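BT_2262 (uncharacterised lipoprotein) (Bacteroides thetaiotaomicron, PDB 5FQ8) is of unknown function but, as a lipoprotein pairing an Ig-like domain with a second beta-rich domain, is probably displayed on the bacterial surface. Local coordinates at residues A92-S97 and F157-D162; N163-L168 and T183-D188; G98-A103 and I121-M126; V87-A92 and Q125-I130. All coordinates share one frame; numbering follows the deposited sequence.

Contact 1: A92-S97 and F157-D162; sequences ASPLKS and FELNDD
Leu159 swings CG to the far side from its backbone N (chi1 -179°), which carries it toward the loop 92-97, and the second torsion then presents CD2 to that loop; Leu95 has a similar first torsion (chi1 -150°), and its second one offers its own CD2 to the ring of Phe157. Leu95 and Phe157 approach from opposite directions, and the leucine methyl arrives at the rim of the ring, in its plane, with Leu95 CD2 3.6 Å from Phe157 CE1. A little further along, the CD2 methyl of Leu159 serves three residues of the loop. It lies 4.2 Å from Leu95 CB, it is crossed obliquely by the proline ring at 4.0 Å from Pro94 CG, and it has Ser93 OG beside it.

In fold terms, 92-97 belongs to the connection that leaves strand 78-87 of the four-stranded mixed sheet and enters strand 98-102 of the large curled antiparallel sheet. Segment 157-162 is where strand 154-159 of that second sheet runs out into a turn. Phe131 of the neighbouring strand 130-133 touches Ser93, Leu95 and Leu159, and Leu187 touches both leucines and Pro94, which makes this an apolar cluster with contributions from several strands.

No hydrogen bond joins the loop to the strand end here; within the loop, two bonds link nearby residues. Lys96 NZ reaches back to Ser93 O at 2.7 Å, tilted 34° from the carbonyl plane, and Leu95 N makes a weak bond of 3.4 Å to Ser93 OG.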
# COMPACT_ATOMS: atom_id res chain seq x y z
N ALA G 92 -67.62 38.12 -32.80
CA ALA G 92 -66.40 38.67 -33.37
C ALA G 92 -65.73 39.65 -32.41
O ALA G 92 -66.36 40.22 -31.52
CB ALA G 92 -66.70 39.36 -34.70
N SER G 93 -64.43 39.85 -32.63
CA SER G 93 -63.58 40.71 -31.82
C SER G 93 -62.18 40.71 -32.42
O SER G 93 -61.74 39.68 -32.95
CB SER G 93 -63.53 40.23 -30.37
OG SER G 93 -62.78 41.11 -29.56
N PRO G 94 -61.45 41.82 -32.38
CA PRO G 94 -60.04 41.78 -32.82
C PRO G 94 -59.17 40.91 -31.94
O PRO G 94 -58.07 40.53 -32.35
CB PRO G 94 -59.61 43.25 -32.77
CG PRO G 94 -60.58 43.91 -31.86
CD PRO G 94 -61.88 43.18 -32.03
N LEU G 95 -59.64 40.59 -30.73
CA LEU G 95 -58.97 39.64 -29.85
C LEU G 95 -59.45 38.24 -30.21
O LEU G 95 -60.64 37.95 -30.11
CB LEU G 95 -59.27 39.96 -28.39
CG LEU G 95 -58.24 39.62 -27.33
CD1 LEU G 95 -56.88 40.09 -27.76
CD2 LEU G 95 -58.64 40.27 -26.02
N LYS G 96 -58.53 37.39 -30.65
CA LYS G 96 -58.84 36.02 -31.05
C LYS G 96 -58.33 35.04 -30.01
O LYS G 96 -57.26 35.24 -29.43
CB LYS G 96 -58.22 35.70 -32.42
CG LYS G 96 -59.15 35.85 -33.61
CD LYS G 96 -59.43 37.30 -33.97
CE LYS G 96 -60.44 37.40 -35.10
NZ LYS G 96 -60.85 38.80 -35.31
N SER G 97 -59.10 33.97 -29.78
CA SER G 97 -58.72 32.92 -28.83
C SER G 97 -57.93 31.80 -29.51
O SER G 97 -58.22 31.47 -30.66
CB SER G 97 -59.96 32.36 -28.16
OG SER G 97 -60.88 33.41 -27.88
N PHE G 157 -61.22 40.56 -18.15
CA PHE G 157 -61.06 41.91 -18.68
C PHE G 157 -62.01 42.11 -19.85
O PHE G 157 -62.38 41.16 -20.54
CB PHE G 157 -59.60 42.19 -19.09
CG PHE G 157 -59.03 41.23 -20.11
CD1 PHE G 157 -59.38 41.34 -21.44
CD2 PHE G 157 -58.12 40.26 -19.74
CE1 PHE G 157 -58.84 40.50 -22.39
CE2 PHE G 157 -57.59 39.40 -20.68
CZ PHE G 157 -57.95 39.52 -22.01
N GLU G 158 -62.42 43.37 -20.06
CA GLU G 158 -63.47 43.74 -21.02
C GLU G 158 -62.91 44.66 -22.09
O GLU G 158 -62.65 45.84 -21.83
CB GLU G 158 -64.64 44.41 -20.31
CG GLU G 158 -65.80 44.76 -21.22
CD GLU G 158 -66.78 45.72 -20.58
OE1 GLU G 158 -67.08 45.57 -19.38
OE2 GLU G 158 -67.25 46.64 -21.29
N LEU G 159 -62.76 44.14 -23.31
CA LEU G 159 -62.11 44.87 -24.40
C LEU G 159 -62.90 46.11 -24.79
O LEU G 159 -64.08 46.03 -25.15
CB LEU G 159 -61.94 43.95 -25.61
CG LEU G 159 -61.26 44.52 -26.84
CD1 LEU G 159 -59.80 44.75 -26.56
CD2 LEU G 159 -61.43 43.57 -27.99
N ASN G 160 -62.24 47.27 -24.73
CA ASN G 160 -62.83 48.55 -25.09
C ASN G 160 -62.67 48.83 -26.59
O ASN G 160 -61.86 48.21 -27.29
CB ASN G 160 -62.19 49.68 -24.29
CG ASN G 160 -62.34 49.50 -22.79
OD1 ASN G 160 -63.26 48.85 -22.32
ND2 ASN G 160 -61.42 50.10 -22.04
N ASP G 161 -63.44 49.80 -27.08
CA ASP G 161 -63.35 50.17 -28.48
C ASP G 161 -62.13 51.03 -28.77
O ASP G 161 -61.65 51.04 -29.91
CB ASP G 161 -64.63 50.88 -28.90
CG ASP G 161 -65.86 50.18 -28.37
OD1 ASP G 161 -66.31 49.20 -29.00
OD2 ASP G 161 -66.37 50.61 -27.31
N ASP G 162 -61.62 51.74 -27.77
CA ASP G 162 -60.26 52.28 -27.82
C ASP G 162 -59.23 51.17 -28.00
O ASP G 162 -58.06 51.47 -28.28
CB ASP G 162 -59.99 53.07 -26.54
CG ASP G 162 -58.69 53.83 -26.57
OD1 ASP G 162 -58.12 54.01 -27.67
OD2 ASP G 162 -58.24 54.28 -25.49

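Contact 2: N163-L168 and T183-D188; sequences NTITPL and TNTLLD
Thr185 and Ile165 set their side chains across each other at about a right angle, where strands 165-171 and 181-188 run past one another in roughly opposing directions, without regular pairing. These are end members in the strand order of the curled antiparallel sheet, so their meeting is consistent with a barrel-like closure, made with few bonds. Thr185 has its hydroxyl between the backbone N and the carbonyl carbon (chi1 76°), which aims it at strand 165-168: Thr185 OG1 gives its proton to Ile165 O at 3.0 Å, in the carbonyl plane and on a lone pair. A side chain here does the work that a backbone N-H does in an ordinary sheet pair. The Ile165 CG2 methyl lies 4.0 Å from Thr185 OG1, packed against the same hydroxyl group.

Thr164 turns its CB and CG2 to the carbonyl of the facing strand, with CG2 3.5 Å from Thr185 O. Beyond it the side chain of Leu187 touches Leu194 of strand 193-200, while its backbone N makes a weak, bent bond of 2.9 Å to Asn163 O. That same carbonyl oxygen also receives a CA-H...O contact, with Leu186 CA 3.2 Å from Asn163 O.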
# COMPACT_ATOMS: atom_id res chain seq x y z
N ASN G 163 -59.64 49.91 -27.86
CA ASN G 163 -58.78 48.73 -27.83
C ASN G 163 -57.81 48.74 -26.66
O ASN G 163 -56.89 47.92 -26.61
CB ASN G 163 -58.03 48.55 -29.15
CG ASN G 163 -58.96 48.19 -30.28
OD1 ASN G 163 -60.04 47.66 -30.04
ND2 ASN G 163 -58.55 48.47 -31.50
N THR G 164 -58.00 49.66 -25.71
CA THR G 164 -57.45 49.45 -24.38
C THR G 164 -58.23 48.36 -23.68
O THR G 164 -59.33 47.98 -24.10
CB THR G 164 -57.53 50.73 -23.55
OG1 THR G 164 -58.91 51.07 -23.35
CG2 THR G 164 -56.82 51.87 -24.25
N ILE G 165 -57.67 47.85 -22.59
CA ILE G 165 -58.30 46.75 -21.88
C ILE G 165 -58.49 47.14 -20.42
O ILE G 165 -57.56 47.62 -19.76
CB ILE G 165 -57.49 45.44 -22.03
CG1 ILE G 165 -58.43 44.37 -22.54
CG2 ILE G 165 -56.86 44.98 -20.74
CD1 ILE G 165 -59.76 44.46 -21.88
N THR G 166 -59.72 47.00 -19.94
CA THR G 166 -60.08 47.37 -18.58
C THR G 166 -60.23 46.11 -17.75
O THR G 166 -61.06 45.25 -18.09
CB THR G 166 -61.37 48.16 -18.55
OG1 THR G 166 -61.19 49.39 -19.25
CG2 THR G 166 -61.77 48.44 -17.11
N PRO G 167 -59.49 45.97 -16.65
CA PRO G 167 -59.53 44.73 -15.88
C PRO G 167 -60.80 44.64 -15.03
O PRO G 167 -61.16 45.59 -14.34
CB PRO G 167 -58.29 44.82 -14.99
CG PRO G 167 -57.52 45.99 -15.49
CD PRO G 167 -58.49 46.90 -16.14
N LEU G 168 -61.45 43.49 -15.08
CA LEU G 168 -62.65 43.26 -14.29
C LEU G 168 -62.31 42.67 -12.93
O LEU G 168 -62.83 43.12 -11.90
CB LEU G 168 -63.61 42.33 -15.04
CG LEU G 168 -64.54 42.89 -16.12
CD1 LEU G 168 -65.72 43.62 -15.50
CD2 LEU G 168 -63.78 43.80 -17.05
N THR G 183 -51.90 49.41 -16.14
CA THR G 183 -51.55 50.55 -16.97
C THR G 183 -50.91 50.07 -18.26
O THR G 183 -50.44 48.93 -18.35
CB THR G 183 -50.60 51.50 -16.24
OG1 THR G 183 -49.70 50.73 -15.43
CG2 THR G 183 -51.36 52.47 -15.36
N ASN G 184 -50.89 50.95 -19.26
CA ASN G 184 -50.21 50.71 -20.53
C ASN G 184 -50.77 49.49 -21.25
O ASN G 184 -50.03 48.61 -21.69
CB ASN G 184 -48.70 50.55 -20.33
CG ASN G 184 -47.92 51.80 -20.69
OD1 ASN G 184 -47.66 52.65 -19.85
ND2 ASN G 184 -47.53 51.90 -21.96
N THR G 185 -52.10 49.43 -21.36
CA THR G 185 -52.77 48.27 -21.94
C THR G 185 -53.49 48.68 -23.21
O THR G 185 -54.31 49.61 -23.19
CB THR G 185 -53.77 47.66 -20.96
OG1 THR G 185 -54.95 48.48 -20.91
CG2 THR G 185 -53.17 47.56 -19.57
N LEU G 186 -53.20 48.00 -24.31
CA LEU G 186 -53.92 48.19 -25.57
C LEU G 186 -53.56 47.06 -26.52
O LEU G 186 -52.59 46.34 -26.32
CB LEU G 186 -53.62 49.56 -26.20
CG LEU G 186 -52.18 50.03 -26.39
CD1 LEU G 186 -51.93 50.39 -27.85
CD2 LEU G 186 -51.89 51.22 -25.48
N LEU G 187 -54.38 46.92 -27.56
CA LEU G 187 -54.28 45.82 -28.51
C LEU G 187 -54.08 46.37 -29.92
O LEU G 187 -54.84 47.23 -30.37
CB LEU G 187 -55.54 44.96 -28.46
CG LEU G 187 -55.99 44.18 -29.71
CD1 LEU G 187 -55.05 43.04 -30.05
CD2 LEU G 187 -57.41 43.66 -29.52
N ASP G 188 -53.06 45.85 -30.61
CA ASP G 188 -52.84 46.20 -32.01
C ASP G 188 -53.55 45.18 -32.89
O ASP G 188 -53.04 44.07 -33.11
CB ASP G 188 -51.34 46.24 -32.35
CG ASP G 188 -51.07 46.73 -33.77
OD1 ASP G 188 -51.92 47.47 -34.32
OD2 ASP G 188 -50.02 46.38 -34.34

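Contact 3: G98-A103 and I121-M126; sequences GIYTVA and IVIFQM
Tyr100 O takes the N-H of Ile121 in the shortest bond of this contact, 2.7 Å from Tyr100 O to Ile121 N and fairly straight at 163°. The return bond runs from Tyr100 N to Ile121 O at 2.8 Å, which makes the two residues a hydrogen-bonded pair. Further along, Ile123 N donates to Gly98 O at 3.0 Å with a more bent geometry, 146°.

Between these lies the non-hydrogen-bonded pair Ile99 and Val122, whose side chains share one face of the sheet. This is antiparallel pairing of strands 98-102 and 120-125 in the large curled sheet, with strand 204-211 flanking the first on its other edge. The opposite face carries Tyr100 and Ile121, touching at 3.9 Å between Tyr100 CB and Ile121 CG1. The tyrosine has CG beside its backbone N (chi1 -76°), and its ring leans along to Ile123, whose side chain crosses it at about a right angle; Ile123 CD1 meets Tyr100 CD1 obliquely at 3.5 Å.

The hydroxyl goes on to hydrogen-bond Lys96 O in the incoming loop. With an alanine here, Ile123 would probably be left without its ring neighbour and the Lys96 carbonyl without this partner. Val210 and Leu95 also touch the tyrosine side chain.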
# COMPACT_ATOMS: atom_id res chain seq x y z
N GLY G 98 -56.96 31.20 -28.81
CA GLY G 98 -56.69 31.51 -27.42
C GLY G 98 -55.31 31.27 -26.84
O GLY G 98 -54.93 31.97 -25.90
N ILE G 99 -54.54 30.31 -27.33
CA ILE G 99 -53.26 30.00 -26.69
C ILE G 99 -52.22 31.02 -27.13
O ILE G 99 -51.78 31.04 -28.28
CB ILE G 99 -52.80 28.57 -26.99
CG1 ILE G 99 -53.44 27.62 -25.98
CG2 ILE G 99 -51.28 28.45 -26.90
CD1 ILE G 99 -52.59 26.41 -25.66
N TYR G 100 -51.82 31.89 -26.21
CA TYR G 100 -50.87 32.94 -26.49
C TYR G 100 -49.51 32.59 -25.93
O TYR G 100 -49.39 31.87 -24.94
CB TYR G 100 -51.34 34.27 -25.90
CG TYR G 100 -52.43 34.91 -26.70
CD1 TYR G 100 -53.76 34.61 -26.45
CD2 TYR G 100 -52.14 35.80 -27.73
CE1 TYR G 100 -54.77 35.18 -27.18
CE2 TYR G 100 -53.15 36.37 -28.47
CZ TYR G 100 -54.46 36.06 -28.19
OH TYR G 100 -55.48 36.62 -28.92
N THR G 101 -48.47 33.11 -26.58
CA THR G 101 -47.09 32.92 -26.15
C THR G 101 -46.51 34.27 -25.76
O THR G 101 -46.63 35.24 -26.50
CB THR G 101 -46.25 32.28 -27.26
OG1 THR G 101 -46.98 31.19 -27.84
CG2 THR G 101 -44.94 31.75 -26.70
N VAL G 102 -45.90 34.33 -24.58
CA VAL G 102 -45.25 35.56 -24.13
C VAL G 102 -44.12 35.89 -25.09
O VAL G 102 -43.22 35.07 -25.32
CB VAL G 102 -44.76 35.42 -22.69
CG1 VAL G 102 -44.05 36.68 -22.27
CG2 VAL G 102 -45.92 35.15 -21.77
N ALA G 103 -44.16 37.09 -25.66
CA ALA G 103 -43.30 37.46 -26.78
C ALA G 103 -41.87 37.77 -26.37
O ALA G 103 -41.35 37.21 -25.40
CB ALA G 103 -43.89 38.65 -27.53
N ILE G 121 -49.83 31.25 -22.33
CA ILE G 121 -50.99 31.55 -21.50
C ILE G 121 -52.24 31.37 -22.34
O ILE G 121 -52.18 31.10 -23.53
CB ILE G 121 -50.93 32.96 -20.90
CG1 ILE G 121 -50.92 34.00 -22.01
CG2 ILE G 121 -49.74 33.12 -19.99
CD1 ILE G 121 -51.17 35.39 -21.52
N VAL G 122 -53.39 31.54 -21.69
CA VAL G 122 -54.69 31.22 -22.29
C VAL G 122 -55.61 32.42 -22.17
O VAL G 122 -55.75 33.00 -21.09
CB VAL G 122 -55.33 29.99 -21.60
CG1 VAL G 122 -56.62 29.62 -22.29
CG2 VAL G 122 -54.37 28.83 -21.59
N ILE G 123 -56.26 32.78 -23.28
CA ILE G 123 -57.17 33.93 -23.35
C ILE G 123 -58.36 33.56 -24.23
O ILE G 123 -58.18 33.31 -25.43
CB ILE G 123 -56.48 35.20 -23.89
CG1 ILE G 123 -55.15 35.46 -23.19
CG2 ILE G 123 -57.37 36.39 -23.70
CD1 ILE G 123 -54.44 36.68 -23.67
N PHE G 124 -59.56 33.56 -23.67
CA PHE G 124 -60.77 33.32 -24.44
C PHE G 124 -61.87 34.22 -23.92
O PHE G 124 -61.82 34.69 -22.78
CB PHE G 124 -61.21 31.84 -24.37
CG PHE G 124 -61.88 31.46 -23.07
CD1 PHE G 124 -61.14 31.01 -21.99
CD2 PHE G 124 -63.26 31.55 -22.93
CE1 PHE G 124 -61.75 30.67 -20.81
CE2 PHE G 124 -63.88 31.20 -21.74
CZ PHE G 124 -63.12 30.76 -20.68
N GLN G 125 -62.88 34.45 -24.75
CA GLN G 125 -63.98 35.34 -24.38
C GLN G 125 -65.20 34.54 -23.96
O GLN G 125 -65.64 33.64 -24.67
CB GLN G 125 -64.33 36.29 -25.53
CG GLN G 125 -64.64 35.63 -26.86
CD GLN G 125 -65.56 36.47 -27.73
OE1 GLN G 125 -65.86 37.63 -27.43
NE2 GLN G 125 -66.03 35.88 -28.83
N MET G 126 -65.74 34.88 -22.80
CA MET G 126 -66.94 34.25 -22.27
C MET G 126 -68.18 35.10 -22.47
O MET G 126 -69.29 34.62 -22.25
CB MET G 126 -66.77 33.97 -20.77
CG MET G 126 -65.37 34.29 -20.26
SD MET G 126 -65.32 34.79 -18.53
CE MET G 126 -66.12 33.39 -17.75

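Contact 4: V87-A92 and Q125-I130; sequences VADNTA and QMEPGI
Gln125 NE2 makes the one hydrogen bond across this contact, reaching Thr91 O at 2.7 Å. The donor comes in the carbonyl plane onto a lone pair, though the oxygen sits 27° out of the glutamine's amide plane. Gln125 gets there by placing CG between its backbone N and carbonyl carbon (chi1 54°) and running extended beyond it. On the loop side, Thr91 OG1 donates to Asp89 OD2 at 3.1 Å, meeting that oxygen almost end-on, and so ties the two loop side chains together.

The carbon contacts lie alongside. The glutamine amide passes by the aspartate's methylene, with Gln125 CD 3.5 Å from Asp89 CB. Thr91 CG2 lies against Pro128 CB at 3.9 Å, and the proline's CG rests near the aspartate carboxylate. This joins the loop leaving strand 78-87 to the hairpin turn between strands 120-125 and 130-133. An alanine in place of Gln125 is likely to leave the Thr91 carbonyl without its amide donor and to open a gap beside Asp89 CB.

Some close pairs are unfavourable: Asp89 OD1 lies 3.2 Å from Met126 O and 4.4 Å from Glu127 OE1. Such surroundings may raise the proton affinity of Asp89 slightly, an effect the threonine hydroxyl would partly offset.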
# COMPACT_ATOMS: atom_id res chain seq x y z
N VAL G 87 -63.86 27.23 -24.03
CA VAL G 87 -64.86 27.48 -25.06
C VAL G 87 -65.05 28.99 -25.22
O VAL G 87 -65.23 29.70 -24.23
CB VAL G 87 -66.19 26.80 -24.72
CG1 VAL G 87 -67.13 26.87 -25.90
CG2 VAL G 87 -65.96 25.37 -24.34
N ALA G 88 -65.04 29.46 -26.47
CA ALA G 88 -65.17 30.88 -26.76
C ALA G 88 -66.64 31.30 -26.80
O ALA G 88 -67.54 30.52 -26.46
CB ALA G 88 -64.47 31.22 -28.07
N ASP G 89 -66.90 32.53 -27.21
CA ASP G 89 -68.24 33.09 -27.19
C ASP G 89 -68.88 33.21 -28.56
O ASP G 89 -70.07 33.53 -28.64
CB ASP G 89 -68.21 34.49 -26.54
CG ASP G 89 -69.60 35.06 -26.31
OD1 ASP G 89 -70.20 34.76 -25.27
OD2 ASP G 89 -70.08 35.82 -27.18
N ASN G 90 -68.11 32.98 -29.63
CA ASN G 90 -68.56 32.98 -31.03
C ASN G 90 -68.56 34.39 -31.62
O ASN G 90 -68.31 34.55 -32.82
CB ASN G 90 -69.95 32.35 -31.19
CG ASN G 90 -69.96 31.22 -32.19
OD1 ASN G 90 -68.92 30.73 -32.61
ND2 ASN G 90 -71.16 30.80 -32.57
N THR G 91 -68.83 35.40 -30.79
CA THR G 91 -68.92 36.77 -31.26
C THR G 91 -67.58 37.29 -31.76
O THR G 91 -66.53 36.96 -31.21
CB THR G 91 -69.44 37.67 -30.14
OG1 THR G 91 -70.77 37.27 -29.79
CG2 THR G 91 -69.44 39.13 -30.57
N ALA G 92 -67.62 38.12 -32.80
CA ALA G 92 -66.40 38.67 -33.37
C ALA G 92 -65.73 39.65 -32.41
O ALA G 92 -66.36 40.22 -31.52
CB ALA G 92 -66.70 39.36 -34.70
N GLN G 125 -62.88 34.45 -24.75
CA GLN G 125 -63.98 35.34 -24.38
C GLN G 125 -65.20 34.54 -23.96
O GLN G 125 -65.64 33.64 -24.67
CB GLN G 125 -64.33 36.29 -25.53
CG GLN G 125 -64.64 35.63 -26.86
CD GLN G 125 -65.56 36.47 -27.73
OE1 GLN G 125 -65.86 37.63 -27.43
NE2 GLN G 125 -66.03 35.88 -28.83
N MET G 126 -65.74 34.88 -22.80
CA MET G 126 -66.94 34.25 -22.27
C MET G 126 -68.18 35.10 -22.47
O MET G 126 -69.29 34.62 -22.25
CB MET G 126 -66.77 33.97 -20.77
CG MET G 126 -65.37 34.29 -20.26
SD MET G 126 -65.32 34.79 -18.53
CE MET G 126 -66.12 33.39 -17.75
N GLU G 127 -68.00 36.36 -22.87
CA GLU G 127 -69.05 37.34 -23.13
C GLU G 127 -68.51 38.28 -24.19
O GLU G 127 -67.30 38.52 -24.23
CB GLU G 127 -69.42 38.13 -21.86
CG GLU G 127 -70.29 37.38 -20.87
CD GLU G 127 -71.76 37.40 -21.24
OE1 GLU G 127 -72.08 37.58 -22.43
OE2 GLU G 127 -72.60 37.25 -20.32
N PRO G 128 -69.37 38.84 -25.06
CA PRO G 128 -68.86 39.49 -26.28
C PRO G 128 -67.83 40.56 -25.99
O PRO G 128 -67.07 40.95 -26.88
CB PRO G 128 -70.13 40.09 -26.90
CG PRO G 128 -71.24 39.28 -26.33
CD PRO G 128 -70.82 38.99 -24.93
N GLY G 129 -67.79 41.04 -24.75
CA GLY G 129 -66.81 42.02 -24.37
C GLY G 129 -65.77 41.51 -23.40
O GLY G 129 -64.64 41.99 -23.38
N ILE G 130 -66.13 40.52 -22.59
CA ILE G 130 -65.32 40.08 -21.46
C ILE G 130 -64.52 38.85 -21.85
O ILE G 130 -65.04 37.92 -22.47
CB ILE G 130 -66.21 39.80 -20.23
CG1 ILE G 130 -66.96 41.07 -19.81
CG2 ILE G 130 -65.37 39.29 -19.08
CD1 ILE G 130 -68.33 41.23 -20.43

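In the fold
Contacts 1 to 3 lie in the C-terminal part of the chain and reach its curled antiparallel sheet. Contact 4 sits where the two parts join, spanning from strand 78-87 of the mixed sheet to the turn between strands 120-125 and 130-133 of the curled one. Contacts 1 and 4 share Ala92, have centres about 9 Å apart and alternate along the chain; contact 3 is nested in the loop that contact 1 closes and shares Gln125 and Met126 with contact 4. Contact 2 follows contact 1 in sequence, again with centres about 9 Å apart, through neighbouring strands 154-159 and 165-171. Thus the connector 87-97 is fastened at successive points to the second sheet, which probably limits how freely the two parts swing.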